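Local coordinates for nicotinate phosphoribosyltransferase (Saccharomyces cerevisiae, PDB 1VLP), which catalyses the ATP-dependent synthesis of nicotinate ribonucleotide from nicotinate and phosphoribosyl diphosphate, the first step in making NAD from nicotinic acid, at residues V35-Y46 with I131-I141. Numbering follows the deposited sequence.
Sequences VFTNFPDVTVTY and ILVSGSWKDTI
The start of strand 43-50 and the end of strand 126-134 pair antiparallel within a five-stranded antiparallel sheet of this type II phosphoribosyltransferase, to which strand 388-395 from late in the chain also belongs, and beyond Gly-135 segment 131-141 turns its tryptophan against the last turn of helix 26-38: a worked example of sheet pairing passing into hydrophobic packing. Tyr-46 and Val-133 exchange two backbone hydrogen bonds, as do Val-44 and Gly-135, while strand 388-395 lies along the other edge of strand 43-50. Gly-135 turns the corner with a positive phi, at backbone angles open, in practice, to glycine. Trp-137 still follows the strand pairing, its N bonding Val-42 O at 2.8 Å. With CG anti to the backbone N (chi1 -159°), its indole slots between two valines: Val-35 CG2 sits over the six-membered ring, 3.6 Å from its centroid, and Val-44 CG1 covers the five-membered ring from the opposite face, both as CH-pi contacts. Phe-39 lies beside the indole, CD2 to Trp-137 CZ3 4.0 Å. On the sheet's other face, Thr-45 OG1 and Ser-134 OG share a hydrogen bond of 2.9 Å. In the loop after the helix, Lys-138 NZ hydrogen-bonds Pro-40 O in the carbonyl plane, 2.6 Å away, its shaft passing the edge of the Phe-36 ring, and one water bridges Phe-39 O to Lys-138 N. The side chain of Ile-141 is about 7 Å from that of Tyr-27, which probably binds nicotinate, as in related enzymes. Tyr-46 OH, also hydrogen-bonded to Glu-245, meets the indole edge in plane, where Trp-137 NE1 gives it a weak, bent bond of 3.0 Å with 132° at the hydrogen.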
loop_
_atom_site.group_PDB
_atom_site.type_symbol
_atom_site.label_atom_id
_atom_site.label_comp_id
_atom_site.label_asym_id
_atom_site.label_seq_id
_atom_site.Cartn_x
_atom_site.Cartn_y
_atom_site.Cartn_z
ATOM N N VAL A 35 -14.875 5.110 -0.059
ATOM C CA VAL A 35 -15.098 6.106 -1.089
ATOM C C VAL A 35 -16.486 5.945 -1.664
ATOM O O VAL A 35 -17.185 6.939 -1.898
ATOM C CB VAL A 35 -14.024 5.972 -2.158
ATOM C CG1 VAL A 35 -14.359 6.712 -3.380
ATOM C CG2 VAL A 35 -12.667 6.436 -1.558
ATOM N N PHE A 36 -16.861 4.694 -1.905
ATOM C CA PHE A 36 -18.201 4.369 -2.394
ATOM C C PHE A 36 -19.267 4.885 -1.422
ATOM O O PHE A 36 -20.266 5.436 -1.866
ATOM C CB PHE A 36 -18.364 2.843 -2.600
ATOM C CG PHE A 36 -19.808 2.415 -2.795
ATOM C CD1 PHE A 36 -20.460 2.685 -3.973
ATOM C CD2 PHE A 36 -20.518 1.807 -1.744
ATOM C CE1 PHE A 36 -21.798 2.297 -4.157
ATOM C CE2 PHE A 36 -21.866 1.428 -1.926
ATOM C CZ PHE A 36 -22.480 1.682 -3.123
ATOM N N THR A 37 -19.043 4.674 -0.131
ATOM C CA THR A 37 -19.998 4.990 0.918
ATOM C C THR A 37 -20.194 6.522 1.068
ATOM O O THR A 37 -21.327 7.014 1.182
ATOM C CB THR A 37 -19.620 4.281 2.257
ATOM O OG1 THR A 37 -19.686 2.822 2.104
ATOM C CG2 THR A 37 -20.560 4.669 3.392
ATOM N N ASN A 38 -19.087 7.269 1.056
ATOM C CA ASN A 38 -19.035 8.655 1.467
ATOM C C ASN A 38 -18.894 9.650 0.329
ATOM O O ASN A 38 -19.471 10.733 0.361
ATOM C CB ASN A 38 -17.867 8.828 2.446
ATOM C CG ASN A 38 -18.082 8.075 3.730
ATOM O OD1 ASN A 38 -18.903 8.492 4.562
ATOM N ND2 ASN A 38 -17.357 6.984 3.931
ATOM N N PHE A 39 -18.144 9.270 -0.702
ATOM C CA PHE A 39 -17.808 10.176 -1.797
ATOM C C PHE A 39 -17.980 9.557 -3.206
ATOM O O PHE A 39 -17.106 9.660 -4.042
ATOM C CB PHE A 39 -16.366 10.671 -1.601
ATOM C CG PHE A 39 -16.122 11.295 -0.245
ATOM C CD1 PHE A 39 -16.741 12.486 0.120
ATOM C CD2 PHE A 39 -15.278 10.701 0.679
ATOM C CE1 PHE A 39 -16.520 13.062 1.343
ATOM C CE2 PHE A 39 -15.058 11.277 1.901
ATOM C CZ PHE A 39 -15.676 12.456 2.237
ATOM N N PRO A 40 -19.149 8.975 -3.478
ATOM C CA PRO A 40 -19.409 8.263 -4.756
ATOM C C PRO A 40 -19.375 9.139 -6.038
ATOM O O PRO A 40 -19.366 8.608 -7.167
ATOM C CB PRO A 40 -20.841 7.741 -4.553
ATOM C CG PRO A 40 -21.453 8.676 -3.592
ATOM C CD PRO A 40 -20.356 9.014 -2.628
ATOM N N ASP A 41 -19.395 10.441 -5.848
ATOM C CA ASP A 41 -19.522 11.481 -6.898
ATOM C C ASP A 41 -18.184 12.203 -7.222
ATOM O O ASP A 41 -17.986 12.775 -8.297
ATOM C CB ASP A 41 -20.459 12.549 -6.360
ATOM C CG ASP A 41 -20.058 13.048 -4.910
ATOM O OD1 ASP A 41 -19.926 12.157 -3.979
ATOM O OD2 ASP A 41 -19.899 14.326 -4.721
ATOM N N VAL A 42 -17.326 12.247 -6.225
ATOM C CA VAL A 42 -16.057 12.965 -6.292
ATOM C C VAL A 42 -15.214 12.373 -7.395
ATOM O O VAL A 42 -15.190 11.164 -7.586
ATOM C CB VAL A 42 -15.323 12.848 -4.910
ATOM C CG1 VAL A 42 -13.875 13.254 -4.977
ATOM C CG2 VAL A 42 -16.088 13.603 -3.842
ATOM N N THR A 43 -14.517 13.248 -8.119
ATOM C CA THR A 43 -13.665 12.846 -9.228
ATOM C C THR A 43 -12.210 13.066 -8.832
ATOM O O THR A 43 -11.873 13.955 -8.017
ATOM C CB THR A 43 -14.000 13.560 -10.564
ATOM O OG1 THR A 43 -13.683 14.958 -10.500
ATOM C CG2 THR A 43 -15.459 13.384 -10.899
ATOM N N VAL A 44 -11.358 12.183 -9.335
ATOM C CA VAL A 44 -9.953 12.240 -8.986
ATOM C C VAL A 44 -9.081 11.922 -10.195
ATOM O O VAL A 44 -9.550 11.355 -11.219
ATOM C CB VAL A 44 -9.609 11.197 -7.866
ATOM C CG1 VAL A 44 -10.369 11.495 -6.552
ATOM C CG2 VAL A 44 -9.882 9.735 -8.383
ATOM N N THR A 45 -7.802 12.288 -10.056
ATOM C CA THR A 45 -6.790 11.860 -11.020
ATOM C C THR A 45 -5.619 11.301 -10.224
ATOM O O THR A 45 -5.151 11.949 -9.291
ATOM C CB THR A 45 -6.312 13.024 -11.909
ATOM O OG1 THR A 45 -7.413 13.475 -12.700
ATOM C CG2 THR A 45 -5.178 12.581 -12.806
ATOM N N TYR A 46 -5.128 10.123 -10.615
ATOM C CA TYR A 46 -3.840 9.564 -10.123
ATOM C C TYR A 46 -2.801 9.662 -11.221
ATOM O O TYR A 46 -3.162 9.569 -12.423
ATOM C CB TYR A 46 -3.964 8.070 -9.745
ATOM C CG TYR A 46 -4.920 7.727 -8.616
ATOM C CD1 TYR A 46 -6.302 7.642 -8.855
ATOM C CD2 TYR A 46 -4.461 7.474 -7.326
ATOM C CE1 TYR A 46 -7.190 7.324 -7.839
ATOM C CE2 TYR A 46 -5.350 7.156 -6.303
ATOM C CZ TYR A 46 -6.724 7.097 -6.591
ATOM O OH TYR A 46 -7.633 6.758 -5.636
ATOM N N ILE A 131 1.184 7.732 -17.556
ATOM C CA ILE A 131 -0.084 7.107 -17.152
ATOM C C ILE A 131 -0.853 8.001 -16.221
ATOM O O ILE A 131 -0.362 8.344 -15.155
ATOM C CB ILE A 131 0.103 5.704 -16.534
ATOM C CG1 ILE A 131 0.812 4.746 -17.513
ATOM C CG2 ILE A 131 -1.265 5.082 -16.178
ATOM C CD1 ILE A 131 1.443 3.529 -16.808
ATOM N N LEU A 132 -2.054 8.381 -16.644
ATOM C CA LEU A 132 -3.023 9.049 -15.787
ATOM C C LEU A 132 -4.282 8.211 -15.650
ATOM O O LEU A 132 -4.754 7.651 -16.620
ATOM C CB LEU A 132 -3.400 10.390 -16.384
ATOM C CG LEU A 132 -2.302 11.443 -16.423
ATOM C CD1 LEU A 132 -2.807 12.594 -17.223
ATOM C CD2 LEU A 132 -1.936 11.867 -15.034
ATOM N N VAL A 133 -4.801 8.101 -14.429
ATOM C CA VAL A 133 -6.009 7.373 -14.154
ATOM C C VAL A 133 -7.041 8.370 -13.556
ATOM O O VAL A 133 -6.780 8.977 -12.514
ATOM C CB VAL A 133 -5.782 6.185 -13.204
ATOM C CG1 VAL A 133 -7.013 5.370 -13.090
ATOM C CG2 VAL A 133 -4.563 5.315 -13.626
ATOM N N SER A 134 -8.134 8.608 -14.266
ATOM C CA SER A 134 -9.020 9.671 -13.875
ATOM C C SER A 134 -10.469 9.275 -14.096
ATOM O O SER A 134 -10.848 8.570 -15.028
ATOM C CB SER A 134 -8.649 10.956 -14.609
ATOM O OG SER A 134 -9.443 12.078 -14.240
ATOM N N GLY A 135 -11.277 9.795 -13.205
ATOM C CA GLY A 135 -12.728 9.498 -13.171
ATOM C C GLY A 135 -13.272 9.610 -11.779
ATOM O O GLY A 135 -12.599 10.175 -10.894
ATOM N N SER A 136 -14.470 9.065 -11.538
ATOM C CA SER A 136 -15.014 9.041 -10.191
ATOM C C SER A 136 -14.067 8.259 -9.294
ATOM O O SER A 136 -13.467 7.284 -9.677
ATOM C CB SER A 136 -16.435 8.427 -10.190
ATOM O OG SER A 136 -17.145 8.678 -8.994
ATOM N N TRP A 137 -13.963 8.697 -8.053
ATOM C CA TRP A 137 -13.062 8.068 -7.102
ATOM C C TRP A 137 -13.386 6.568 -6.933
ATOM O O TRP A 137 -12.472 5.779 -6.950
ATOM C CB TRP A 137 -13.078 8.853 -5.796
ATOM C CG TRP A 137 -11.877 8.657 -4.882
ATOM C CD1 TRP A 137 -10.736 7.960 -5.139
ATOM C CD2 TRP A 137 -11.688 9.258 -3.600
ATOM N NE1 TRP A 137 -9.874 8.058 -4.117
ATOM C CE2 TRP A 137 -10.411 8.859 -3.146
ATOM C CE3 TRP A 137 -12.477 10.088 -2.775
ATOM C CZ2 TRP A 137 -9.921 9.233 -1.879
ATOM C CZ3 TRP A 137 -11.974 10.456 -1.535
ATOM C CH2 TRP A 137 -10.705 10.042 -1.106
ATOM N N LYS A 138 -14.662 6.187 -6.867
ATOM C CA LYS A 138 -15.061 4.770 -6.772
ATOM C C LYS A 138 -14.720 3.932 -8.017
ATOM O O LYS A 138 -14.623 2.717 -7.916
ATOM C CB LYS A 138 -16.551 4.610 -6.481
ATOM C CG LYS A 138 -17.473 4.918 -7.590
ATOM C CD LYS A 138 -18.916 4.932 -7.064
ATOM C CE LYS A 138 -19.906 5.190 -8.161
ATOM N NZ LYS A 138 -19.864 6.571 -8.708
ATOM N N ASP A 139 -14.561 4.588 -9.157
ATOM C CA ASP A 139 -14.184 3.944 -10.427
ATOM C C ASP A 139 -12.680 3.830 -10.613
ATOM O O ASP A 139 -12.220 3.108 -11.530
ATOM C CB ASP A 139 -14.716 4.730 -11.642
ATOM C CG ASP A 139 -16.205 4.584 -11.837
ATOM O OD1 ASP A 139 -16.821 3.723 -11.204
ATOM O OD2 ASP A 139 -16.763 5.365 -12.626
ATOM N N THR A 140 -11.897 4.584 -9.833
ATOM C CA THR A 140 -10.459 4.700 -10.075
ATOM C C THR A 140 -9.561 4.117 -8.981
ATOM O O THR A 140 -8.366 3.738 -9.245
ATOM C CB THR A 140 -10.067 6.178 -10.348
ATOM O OG1 THR A 140 -10.408 6.969 -9.243
ATOM C CG2 THR A 140 -10.797 6.678 -11.591
ATOM N N ILE A 141 -10.102 4.075 -7.769
ATOM C CA ILE A 141 -9.326 3.656 -6.578
ATOM C C ILE A 141 -8.600 2.282 -6.685
ATOM O O ILE A 141 -7.508 2.110 -6.125
ATOM C CB ILE A 141 -10.223 3.764 -5.323
ATOM C CG1 ILE A 141 -9.399 3.594 -4.052
ATOM C CG2 ILE A 141 -11.378 2.763 -5.383
ATOM C CD1 ILE A 141 -9.596 4.616 -3.112
HETATM O O HOH W 1 -16.510 8.271 -6.359
HETATM O O HOH W 2 -18.413 11.201 -10.438
#